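Local coordinates for uncharacterized protein (Bacteroides ovatus, PDB 4DQA) that is of unknown function but probably binds carbohydrate, pairing a BT_3987-like N-terminal domain with a concanavalin A-like lectin/glucanase domain, at residues 170-175 / 280-285; 145-150 / 274-279; 177-182 / 267-272; 222-227 / 239-244. All blocks are in the same frame, centred on the assembly; numbering follows the deposited sequence.

Contact 1. Residues 170-175 / 280-285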
# COMPACT_ATOMS: atom_id res chain seq x y z
N ASN A 170 0.23 15.21 -7.44
CA ASN A 170 1.36 15.79 -8.14
C ASN A 170 0.84 16.97 -8.92
O ASN A 170 0.07 16.81 -9.87
CB ASN A 170 2.00 14.76 -9.07
CG ASN A 170 3.28 15.25 -9.69
OD1 ASN A 170 3.39 16.41 -10.06
ND2 ASN A 170 4.28 14.37 -9.77
N VAL A 171 1.22 18.16 -8.49
CA VAL A 171 0.65 19.39 -9.03
C VAL A 171 1.43 19.88 -10.26
O VAL A 171 2.66 20.04 -10.20
CB VAL A 171 0.69 20.49 -7.96
CG1 VAL A 171 0.07 21.77 -8.48
CG2 VAL A 171 -0.04 20.04 -6.72
N ASP A 172 0.70 20.15 -11.35
CA ASP A 172 1.32 20.73 -12.53
C ASP A 172 1.60 22.22 -12.34
O ASP A 172 2.69 22.73 -12.70
CB ASP A 172 0.44 20.53 -13.76
CG ASP A 172 0.46 19.10 -14.29
OD1 ASP A 172 1.48 18.40 -14.12
OD2 ASP A 172 -0.53 18.69 -14.92
N TYR A 173 0.61 22.93 -11.82
CA TYR A 173 0.73 24.33 -11.47
C TYR A 173 -0.36 24.72 -10.50
O TYR A 173 -1.41 24.08 -10.42
CB TYR A 173 0.68 25.24 -12.70
CG TYR A 173 -0.59 25.24 -13.52
CD1 TYR A 173 -0.77 24.34 -14.55
CD2 TYR A 173 -1.56 26.22 -13.33
CE1 TYR A 173 -1.90 24.39 -15.36
CE2 TYR A 173 -2.69 26.29 -14.14
CZ TYR A 173 -2.85 25.37 -15.14
OH TYR A 173 -3.98 25.51 -15.94
N PHE A 174 -0.09 25.79 -9.75
CA PHE A 174 -1.01 26.29 -8.75
C PHE A 174 -1.69 27.55 -9.27
O PHE A 174 -1.04 28.52 -9.66
CB PHE A 174 -0.27 26.66 -7.45
CG PHE A 174 0.43 25.52 -6.78
CD1 PHE A 174 -0.24 24.66 -5.92
CD2 PHE A 174 1.78 25.32 -6.99
CE1 PHE A 174 0.42 23.59 -5.33
CE2 PHE A 174 2.45 24.27 -6.40
CZ PHE A 174 1.79 23.41 -5.57
N LEU A 175 -3.01 27.51 -9.28
CA LEU A 175 -3.80 28.72 -9.36
C LEU A 175 -4.10 29.21 -7.94
O LEU A 175 -3.55 28.68 -6.98
CB LEU A 175 -5.07 28.45 -10.17
CG LEU A 175 -4.78 28.10 -11.64
CD1 LEU A 175 -6.06 27.82 -12.42
CD2 LEU A 175 -3.99 29.20 -12.37
N HIS A 280 -4.94 21.19 -11.26
CA HIS A 280 -4.17 20.87 -12.45
C HIS A 280 -3.00 20.01 -12.06
O HIS A 280 -2.03 20.49 -11.45
CB HIS A 280 -3.68 22.15 -13.11
CG HIS A 280 -4.79 22.96 -13.68
ND1 HIS A 280 -5.47 23.91 -12.97
CD2 HIS A 280 -5.39 22.89 -14.90
CE1 HIS A 280 -6.41 24.44 -13.73
NE2 HIS A 280 -6.40 23.82 -14.89
N GLY A 281 -3.08 18.72 -12.38
CA GLY A 281 -2.06 17.76 -11.97
C GLY A 281 -2.60 16.36 -12.03
O GLY A 281 -3.56 16.09 -12.75
N LYS A 282 -1.95 15.46 -11.32
CA LYS A 282 -2.35 14.07 -11.27
C LYS A 282 -2.69 13.65 -9.85
O LYS A 282 -2.15 14.19 -8.88
CB LYS A 282 -1.24 13.18 -11.80
CG LYS A 282 -0.88 13.42 -13.25
CD LYS A 282 0.29 12.52 -13.64
CE LYS A 282 0.78 12.71 -15.04
NZ LYS A 282 1.46 14.04 -15.17
N MSE A 283 -3.58 12.67 -9.73
CA MSE A 283 -3.89 12.07 -8.45
C MSE A 283 -3.84 10.56 -8.57
O MSE A 283 -4.06 9.99 -9.63
CB MSE A 283 -5.28 12.45 -7.93
CG MSE A 283 -5.49 13.95 -7.82
SE MSE A 283 -7.05 14.30 -6.70
CE MSE A 283 -7.51 16.06 -7.38
N SER A 284 -3.61 9.94 -7.43
CA SER A 284 -3.56 8.49 -7.31
C SER A 284 -4.00 8.13 -5.91
O SER A 284 -3.80 8.88 -4.96
CB SER A 284 -2.15 8.02 -7.58
OG SER A 284 -1.94 6.64 -7.28
N GLU A 285 -4.60 6.95 -5.75
CA GLU A 285 -4.90 6.43 -4.41
C GLU A 285 -5.72 7.42 -3.58
O GLU A 285 -5.40 7.72 -2.41
CB GLU A 285 -3.63 6.02 -3.67
CG GLU A 285 -2.88 4.91 -4.32
CD GLU A 285 -3.68 3.62 -4.33
OE1 GLU A 285 -4.10 3.18 -3.25
OE2 GLU A 285 -3.92 3.07 -5.44
O HOH W 1 1.29 16.14 -12.50
O HOH W 2 -0.61 16.04 -15.55
O HOH W 3 -3.84 23.19 -9.64

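Contact 2. Residues 145-150 / 274-279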
# COMPACT_ATOMS: atom_id res chain seq x y z
N PHE A 145 -5.89 15.51 -14.18
CA PHE A 145 -6.87 16.55 -13.91
C PHE A 145 -6.38 17.82 -14.58
O PHE A 145 -5.26 18.28 -14.34
CB PHE A 145 -7.03 16.76 -12.41
CG PHE A 145 -7.72 15.63 -11.73
CD1 PHE A 145 -7.01 14.49 -11.38
CD2 PHE A 145 -9.09 15.67 -11.48
CE1 PHE A 145 -7.63 13.44 -10.79
CE2 PHE A 145 -9.73 14.61 -10.86
CZ PHE A 145 -8.99 13.49 -10.53
N SER A 146 -7.18 18.29 -15.51
CA SER A 146 -7.00 19.54 -16.19
C SER A 146 -8.39 20.05 -16.52
O SER A 146 -8.82 20.04 -17.68
CB SER A 146 -6.19 19.30 -17.45
OG SER A 146 -5.99 20.52 -18.16
N ASN A 147 -9.09 20.50 -15.48
CA ASN A 147 -10.51 20.86 -15.55
C ASN A 147 -11.41 19.62 -15.64
O ASN A 147 -12.27 19.50 -16.51
CB ASN A 147 -10.80 21.83 -16.69
CG ASN A 147 -12.08 22.61 -16.47
OD1 ASN A 147 -12.44 22.92 -15.34
ND2 ASN A 147 -12.76 22.94 -17.56
N HIS A 148 -11.16 18.69 -14.72
CA HIS A 148 -11.90 17.44 -14.55
C HIS A 148 -12.42 17.30 -13.15
O HIS A 148 -11.79 17.70 -12.17
CB HIS A 148 -11.00 16.26 -14.92
CG HIS A 148 -10.59 16.29 -16.34
ND1 HIS A 148 -9.49 16.97 -16.78
CD2 HIS A 148 -11.23 15.85 -17.45
CE1 HIS A 148 -9.42 16.89 -18.11
NE2 HIS A 148 -10.47 16.22 -18.52
N TYR A 149 -13.61 16.72 -13.05
CA TYR A 149 -14.28 16.52 -11.79
C TYR A 149 -14.73 15.07 -11.65
O TYR A 149 -14.97 14.37 -12.65
CB TYR A 149 -15.53 17.41 -11.67
CG TYR A 149 -16.63 17.05 -12.64
CD1 TYR A 149 -17.58 16.09 -12.31
CD2 TYR A 149 -16.72 17.65 -13.89
CE1 TYR A 149 -18.58 15.74 -13.20
CE2 TYR A 149 -17.75 17.28 -14.78
CZ TYR A 149 -18.65 16.33 -14.42
OH TYR A 149 -19.66 15.96 -15.30
N ILE A 150 -14.85 14.63 -10.39
CA ILE A 150 -15.68 13.49 -10.04
C ILE A 150 -16.67 13.95 -9.00
O ILE A 150 -16.27 14.45 -7.94
CB ILE A 150 -14.86 12.33 -9.49
CG1 ILE A 150 -13.71 11.96 -10.41
CG2 ILE A 150 -15.77 11.13 -9.28
CD1 ILE A 150 -12.78 10.92 -9.83
N TRP A 274 -19.07 30.61 -7.56
CA TRP A 274 -17.99 31.44 -7.06
C TRP A 274 -16.62 30.90 -7.43
O TRP A 274 -15.62 31.35 -6.89
CB TRP A 274 -18.09 31.57 -5.54
CG TRP A 274 -19.38 32.18 -5.11
CD1 TRP A 274 -20.39 31.56 -4.43
CD2 TRP A 274 -19.80 33.53 -5.32
NE1 TRP A 274 -21.41 32.45 -4.20
CE2 TRP A 274 -21.08 33.66 -4.74
CE3 TRP A 274 -19.22 34.64 -5.94
CZ2 TRP A 274 -21.78 34.86 -4.76
CZ3 TRP A 274 -19.92 35.83 -5.96
CH2 TRP A 274 -21.19 35.93 -5.37
N GLY A 275 -16.58 29.95 -8.36
CA GLY A 275 -15.32 29.48 -8.90
C GLY A 275 -15.20 27.98 -8.79
O GLY A 275 -15.34 27.41 -7.69
N GLU A 276 -14.95 27.31 -9.91
CA GLU A 276 -14.88 25.86 -9.88
C GLU A 276 -13.55 25.33 -9.33
O GLU A 276 -13.43 24.16 -8.96
CB GLU A 276 -15.14 25.26 -11.26
CG GLU A 276 -16.52 25.60 -11.79
CD GLU A 276 -16.90 24.87 -13.08
OE1 GLU A 276 -16.01 24.54 -13.87
OE2 GLU A 276 -18.11 24.75 -13.33
N ARG A 277 -12.54 26.20 -9.32
CA ARG A 277 -11.30 25.91 -8.62
C ARG A 277 -10.68 24.55 -9.01
O ARG A 277 -10.30 23.73 -8.17
CB ARG A 277 -11.52 26.03 -7.11
CG ARG A 277 -11.93 27.43 -6.71
CD ARG A 277 -12.66 27.48 -5.38
NE ARG A 277 -13.31 28.76 -5.22
CZ ARG A 277 -14.11 29.08 -4.21
NH1 ARG A 277 -14.26 28.24 -3.20
NH2 ARG A 277 -14.72 30.25 -4.21
N PRO A 278 -10.49 24.34 -10.32
CA PRO A 278 -9.94 23.05 -10.74
C PRO A 278 -8.50 22.81 -10.32
O PRO A 278 -7.66 23.72 -10.33
CB PRO A 278 -10.01 23.12 -12.27
CG PRO A 278 -10.01 24.60 -12.59
CD PRO A 278 -10.75 25.25 -11.45
N PHE A 279 -8.22 21.55 -10.00
CA PHE A 279 -6.88 21.07 -9.81
C PHE A 279 -6.23 20.83 -11.15
O PHE A 279 -6.87 20.31 -12.07
CB PHE A 279 -6.98 19.75 -9.07
CG PHE A 279 -5.67 19.17 -8.61
CD1 PHE A 279 -5.10 19.60 -7.44
CD2 PHE A 279 -5.09 18.11 -9.26
CE1 PHE A 279 -3.90 19.06 -6.99
CE2 PHE A 279 -3.90 17.55 -8.81
CZ PHE A 279 -3.31 18.02 -7.68
O HOH W 4 -13.40 25.16 -14.32
O HOH W 5 -9.40 19.61 -12.61

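Contact 3. Residues 177-182 / 267-272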
# COMPACT_ATOMS: atom_id res chain seq x y z
N ASN A 177 -6.60 28.90 -5.94
CA ASN A 177 -7.33 27.96 -5.09
C ASN A 177 -7.53 26.70 -5.94
O ASN A 177 -8.18 26.79 -7.00
CB ASN A 177 -8.64 28.63 -4.68
CG ASN A 177 -9.52 27.74 -3.85
OD1 ASN A 177 -9.56 26.52 -4.03
ND2 ASN A 177 -10.26 28.35 -2.92
N ASN A 178 -6.98 25.58 -5.49
CA ASN A 178 -6.88 24.34 -6.25
C ASN A 178 -7.58 23.23 -5.46
O ASN A 178 -7.11 22.85 -4.40
CB ASN A 178 -5.41 24.00 -6.43
CG ASN A 178 -4.64 25.17 -7.02
OD1 ASN A 178 -4.64 25.38 -8.23
ND2 ASN A 178 -3.98 25.96 -6.16
N THR A 179 -8.72 22.75 -5.94
CA THR A 179 -9.51 21.75 -5.22
C THR A 179 -8.84 20.38 -5.23
O THR A 179 -8.52 19.87 -6.30
CB THR A 179 -10.87 21.58 -5.91
OG1 THR A 179 -11.55 22.81 -5.90
CG2 THR A 179 -11.74 20.55 -5.21
N ILE A 180 -8.67 19.77 -4.06
CA ILE A 180 -8.32 18.34 -4.02
C ILE A 180 -9.60 17.55 -3.92
O ILE A 180 -10.01 16.92 -4.89
CB ILE A 180 -7.33 18.02 -2.93
CG1 ILE A 180 -6.03 18.77 -3.18
CG2 ILE A 180 -7.03 16.49 -2.94
CD1 ILE A 180 -5.07 18.71 -2.00
N MSE A 181 -10.27 17.59 -2.78
CA MSE A 181 -11.49 16.81 -2.58
C MSE A 181 -12.34 17.37 -1.44
O MSE A 181 -11.77 17.88 -0.46
CB MSE A 181 -11.09 15.35 -2.27
CG MSE A 181 -10.01 15.23 -1.19
SE MSE A 181 -9.04 13.53 -1.09
CE MSE A 181 -10.56 12.38 -0.68
N GLY A 182 -13.66 17.21 -1.52
CA GLY A 182 -14.52 17.50 -0.40
C GLY A 182 -15.78 18.22 -0.80
O GLY A 182 -16.13 18.26 -2.00
N GLY A 267 -11.35 17.18 -7.51
CA GLY A 267 -10.67 17.81 -8.63
C GLY A 267 -11.21 19.11 -9.17
O GLY A 267 -10.45 19.85 -9.81
N ARG A 268 -12.50 19.40 -8.97
CA ARG A 268 -13.15 20.57 -9.57
C ARG A 268 -14.56 20.62 -9.00
O ARG A 268 -15.20 19.58 -8.91
CB ARG A 268 -13.19 20.43 -11.09
CG ARG A 268 -14.05 21.44 -11.83
CD ARG A 268 -14.12 21.11 -13.31
NE ARG A 268 -15.05 21.97 -14.03
CZ ARG A 268 -15.48 21.77 -15.27
NH1 ARG A 268 -15.07 20.70 -15.95
NH2 ARG A 268 -16.31 22.64 -15.82
N ILE A 269 -14.99 21.80 -8.53
CA ILE A 269 -16.31 21.97 -7.93
C ILE A 269 -17.21 22.36 -9.08
O ILE A 269 -17.49 23.54 -9.34
CB ILE A 269 -16.34 23.02 -6.82
CG1 ILE A 269 -15.16 22.81 -5.86
CG2 ILE A 269 -17.64 22.88 -6.06
CD1 ILE A 269 -14.92 24.02 -4.95
N TYR A 270 -17.66 21.35 -9.82
CA TYR A 270 -18.36 21.63 -11.08
C TYR A 270 -19.64 22.45 -10.85
O TYR A 270 -20.47 22.09 -10.02
CB TYR A 270 -18.69 20.28 -11.73
CG TYR A 270 -19.31 20.30 -13.13
CD1 TYR A 270 -18.96 21.23 -14.07
CD2 TYR A 270 -20.23 19.31 -13.48
CE1 TYR A 270 -19.55 21.21 -15.36
CE2 TYR A 270 -20.79 19.29 -14.74
CZ TYR A 270 -20.42 20.22 -15.66
OH TYR A 270 -20.99 20.22 -16.93
N GLY A 271 -19.78 23.54 -11.59
CA GLY A 271 -20.99 24.35 -11.51
C GLY A 271 -21.03 25.34 -10.35
O GLY A 271 -22.05 26.02 -10.15
N PHE A 272 -19.96 25.46 -9.58
CA PHE A 272 -19.98 26.39 -8.44
C PHE A 272 -19.83 27.82 -8.96
O PHE A 272 -18.84 28.16 -9.62
CB PHE A 272 -18.83 26.09 -7.48
CG PHE A 272 -18.94 26.82 -6.17
CD1 PHE A 272 -20.14 26.90 -5.49
CD2 PHE A 272 -17.82 27.40 -5.60
CE1 PHE A 272 -20.22 27.56 -4.27
CE2 PHE A 272 -17.91 28.05 -4.38
CZ PHE A 272 -19.11 28.13 -3.73

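Contact 4. Residues 222-227 / 239-244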
# COMPACT_ATOMS: atom_id res chain seq x y z
N ARG A 222 6.12 17.09 -8.23
CA ARG A 222 6.61 16.25 -7.14
C ARG A 222 5.41 15.50 -6.57
O ARG A 222 4.36 16.10 -6.30
CB ARG A 222 7.26 17.12 -6.07
CG ARG A 222 7.70 16.36 -4.87
CD ARG A 222 8.67 17.15 -4.07
NE ARG A 222 8.86 16.48 -2.79
CZ ARG A 222 9.69 16.90 -1.85
NH1 ARG A 222 10.43 17.99 -2.06
NH2 ARG A 222 9.78 16.23 -0.72
N TRP A 223 5.55 14.19 -6.36
CA TRP A 223 4.51 13.44 -5.66
C TRP A 223 4.56 13.70 -4.16
O TRP A 223 5.62 13.66 -3.56
CB TRP A 223 4.64 11.95 -5.92
CG TRP A 223 4.19 11.55 -7.28
CD1 TRP A 223 4.98 11.28 -8.37
CD2 TRP A 223 2.84 11.45 -7.72
NE1 TRP A 223 4.18 11.00 -9.45
CE2 TRP A 223 2.87 11.12 -9.08
CE3 TRP A 223 1.60 11.60 -7.09
CZ2 TRP A 223 1.69 10.93 -9.82
CZ3 TRP A 223 0.45 11.41 -7.81
CH2 TRP A 223 0.50 11.09 -9.18
N TYR A 224 3.37 13.94 -3.60
CA TYR A 224 3.16 14.02 -2.16
C TYR A 224 2.00 13.14 -1.76
O TYR A 224 0.99 13.07 -2.48
CB TYR A 224 2.79 15.44 -1.76
CG TYR A 224 3.84 16.50 -1.91
CD1 TYR A 224 4.77 16.71 -0.93
CD2 TYR A 224 3.88 17.31 -3.04
CE1 TYR A 224 5.73 17.70 -1.07
CE2 TYR A 224 4.80 18.29 -3.19
CZ TYR A 224 5.73 18.50 -2.21
OH TYR A 224 6.65 19.52 -2.36
N HIS A 225 2.10 12.51 -0.60
CA HIS A 225 0.91 11.95 0.01
C HIS A 225 0.32 12.98 0.94
O HIS A 225 1.05 13.55 1.78
CB HIS A 225 1.24 10.68 0.79
CG HIS A 225 0.02 9.98 1.29
ND1 HIS A 225 -0.42 10.07 2.60
CD2 HIS A 225 -0.87 9.19 0.64
CE1 HIS A 225 -1.53 9.37 2.72
NE2 HIS A 225 -1.83 8.82 1.56
N VAL A 226 -0.97 13.26 0.79
CA VAL A 226 -1.63 14.26 1.62
C VAL A 226 -2.84 13.63 2.29
O VAL A 226 -3.52 12.79 1.72
CB VAL A 226 -2.04 15.51 0.83
CG1 VAL A 226 -0.81 16.16 0.16
CG2 VAL A 226 -3.11 15.22 -0.19
N ALA A 227 -3.08 14.02 3.54
CA ALA A 227 -4.23 13.50 4.29
C ALA A 227 -4.79 14.53 5.26
O ALA A 227 -4.06 15.37 5.82
CB ALA A 227 -3.88 12.22 5.05
N ILE A 239 -3.53 17.74 9.31
CA ILE A 239 -3.16 17.62 7.91
C ILE A 239 -1.76 17.03 7.89
O ILE A 239 -0.84 17.52 8.56
CB ILE A 239 -3.12 19.00 7.23
CG1 ILE A 239 -4.53 19.58 7.14
CG2 ILE A 239 -2.51 18.89 5.83
CD1 ILE A 239 -4.60 21.00 6.65
N TYR A 240 -1.60 15.96 7.10
CA TYR A 240 -0.38 15.20 7.03
C TYR A 240 0.17 15.20 5.61
O TYR A 240 -0.59 15.05 4.66
CB TYR A 240 -0.65 13.74 7.45
CG TYR A 240 -1.14 13.55 8.87
CD1 TYR A 240 -2.47 13.73 9.18
CD2 TYR A 240 -0.27 13.17 9.87
CE1 TYR A 240 -2.93 13.56 10.48
CE2 TYR A 240 -0.73 13.00 11.17
CZ TYR A 240 -2.06 13.19 11.45
OH TYR A 240 -2.55 13.02 12.74
N VAL A 241 1.48 15.38 5.49
CA VAL A 241 2.15 15.34 4.21
C VAL A 241 3.27 14.31 4.34
O VAL A 241 4.12 14.43 5.20
CB VAL A 241 2.71 16.69 3.83
CG1 VAL A 241 3.46 16.61 2.51
CG2 VAL A 241 1.59 17.73 3.73
N ASN A 242 3.23 13.30 3.48
CA ASN A 242 4.23 12.22 3.48
C ASN A 242 4.33 11.59 4.85
O ASN A 242 5.41 11.25 5.32
CB ASN A 242 5.58 12.71 3.00
CG ASN A 242 5.55 13.15 1.56
OD1 ASN A 242 4.59 12.82 0.81
ND2 ASN A 242 6.55 13.89 1.15
N GLY A 243 3.17 11.47 5.48
CA GLY A 243 3.09 10.83 6.79
C GLY A 243 3.47 11.69 7.98
O GLY A 243 3.37 11.23 9.12
N GLU A 244 3.93 12.92 7.73
CA GLU A 244 4.30 13.85 8.80
C GLU A 244 3.17 14.86 9.05
O GLU A 244 2.61 15.43 8.12
CB GLU A 244 5.57 14.63 8.44
CG GLU A 244 6.83 13.80 8.20
CD GLU A 244 8.01 14.66 7.79
OE1 GLU A 244 8.39 15.57 8.57
OE2 GLU A 244 8.57 14.45 6.69
O HOH W 6 7.33 14.45 -1.71
O HOH W 7 0.42 11.99 4.57

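Contact 1. Residues 170-175 / 280-285
Antiparallel pairing between strand 163-171 and the start of strand 282-289 joins Asn170 to Lys282 and Val171 to Gly281 in one sheet of the concanavalin A-like domain. Asn170 and Lys282 are a hydrogen-bonded pair: Lys282 N gives its proton to Asn170 O at 2.8 Å, with 162° at the hydrogen, and Asn170 N returns a bond to Lys282 O. Val171 and Gly281 form the next, non-hydrogen-bonded pair, with CA atoms 4.3 Å apart. The approach is close here, and Gly281 CA makes a CA-H...O contact of 3.1 Å with Asn170 O. Asp172 N then bonds to His280 O at 2.8 Å, carrying the pairing just past the bridges.

Within this jelly-roll-like fold, typical of concanavalin A-like lectins, the Tyr173 ring lies against His280 beyond the paired residues. The two rings make an offset stack, centroids 4.3 Å apart and planes at 19°, and His280 CB sits over the same tyrosine as a CH-pi donor. With chi1 at 62°, Tyr173 CG lies between its backbone N and carbonyl carbon, which swings the ring over the histidine. Leu175 CD1 meets His280 CE1 at 3.6 Å. On the exposed side, Asp172 OD1 stays 4.5 Å from Lys282 NZ, beyond a salt bridge; a water joins the two residues instead, donating to Asp172 OD2 and accepting from the ammonium.

Contact 2. Residues 145-150 / 274-279
The backbones approach without pairing: Asn147 and Pro278 have CA atoms 5.3 Å apart, Phe145 and Phe279 6.1 Å, and the carbonyl oxygens Phe145 O and Phe279 O, both acceptors, stand 3.4 Å from each other. This is where strand 141-146 of the concanavalin A-like domain, running into the chain that follows it, meets the irregular loop between strands 264-266 and 282-289. The apolar part of the contact rests on two phenylalanines. Phe145 CB lies at the edge of the Phe279 ring, near its plane, 3.9 Å from CD2. Phe279 has CG anti to its backbone N (chi1 -172°), and its ring runs on to Ile169 and Val171 of strand 163-171.

Around Asn147 the chain has positive phi (74°), and in the conformer described the side chain, whose CB starts away from the loop, bends back until OD1 is 3.9 Å from Pro278 CB. His148 ND1 accepts a bond from Ser146 N at 2.9 Å, with the donor only 3° out of the imidazole plane, which helps fix the rotation of the ring. Polar linkage between the segments goes through water. One water donates to Phe279 O and accepts from His148 N. A second link is tentative, because it depends on that Asn147 conformer: a water donating to Asn147 OD1 also donates to Glu276, held chiefly by its salt bridge to Arg268, reaching Glu276 OE1 at 2.7 Å.

Contact 3. Residues 177-182 / 267-272
Thr179 and Ile269 meet through their first torsions. In Thr179, chi1 of -60° sets OG1 opposite the carbonyl carbon and places CG2 on the far side from the backbone N; in Ile269, chi1 of -47° turns CG1 and CD1 in toward the threonine. The two side chains cross at about a right angle, with Thr179 OG1 3.6 Å from Ile269 CG1 and slightly further from CD1. This is a van der Waals touch with carbon; the hydrogen bond of the hydroxyl goes to Arg277 O. The methyl of the same threonine comes near the backbone nitrogens of Gly267 and Arg268, CG2 lying 4.0 Å from Arg268 N. Ile188 of strand 187-190 packs on both side chains.

In the concanavalin A-like domain, this contact fastens the short strand 178-180 to the loop that follows strand 264-266. Ile180 and Met181, both facing Leu189, form a classic beta bulge, and there Ile180 O is taken up by Gly267 N. That bond is 3.0 Å long with 152° at the hydrogen, and its donor is tilted from the carbonyl plane. Gly267 has positive phi, a conformation that favours glycine. Thr179 O, one residue earlier, faces Gly267 CA at 3.8 Å and is buried with no polar partner in the model. Beyond the touching residues the loop folds on itself: Ile269 is the centre of an inverse gamma turn and opens a type II beta turn, closed by Phe272 N to Ile269 O at 3.1 Å.

Contact 4. Residues 222-227 / 239-244
The Tyr224 ring and the Asn242 amide lie with their planes 16° apart, ND2 approaching ring atom CD1 obliquely at 3.9 Å, and Val241 CG1 reaches the same CD1 at 3.7 Å, also obliquely. The edge of the Tyr240 ring is turned to Ala227 O, and the imidazole of His225 has a water at its edge, in plane. A second water lies at the edge of the Arg222 guanidinium, accepting from Arg222 NE and Asn242 ND2 while donating to Trp223 O.

With CG anti to its carbonyl carbon (chi1 -65°), Asn242 brings OD1 back to the neighbouring strand. There it accepts from His225 N at 2.9 Å, and the donor arrives almost in line with the amide C=O (168°). Asn242 N in turn donates to His225 O at 2.8 Å, so side chain and backbone together grip one residue. The pairing belongs to the beta hairpin of strands 223-231 and 236-241, which run antiparallel. Ala227 and Tyr240 form a hydrogen-bonded pair, with Tyr240 N reaching Ala227 O at 2.8 Å and Ala227 N reaching Tyr240 O; Val226 and Val241 form the non-hydrogen-bonded pair beside it. Past Val241 the chain reverses in a type I' turn through Asn242 and Gly243 into strand 244-250. Leu298 of helix 295-300 packs on Ala227 and Tyr240, while Leu204 touches Val226 and Val241.

How the contacts relate
All four contacts lie in the concanavalin A-like domain. Contacts 1 and 4 are sheet pairings joined through neighbouring strands 163-171 and 223-231, with Trp223 packing on Lys282 and Asn170. Both hold waters, but contact 4 is buried and rests on direct backbone and amide bonds, whereas contact 1 is partly exposed and adds the Tyr173-His280 stack and a water-bridged pair of opposite charges. Contacts 2 and 3, their centres about 5 Å apart, use the loop between strands 264-266 and 282-289 instead; Glu276 to Arg268 ties them together. Contact 3 is buried, held by one backbone bond and van der Waals packing, contact 2 more open and water-mediated. Phe145 N to Gly281 O, 2.8 Å, carries contact 2 into contact 1.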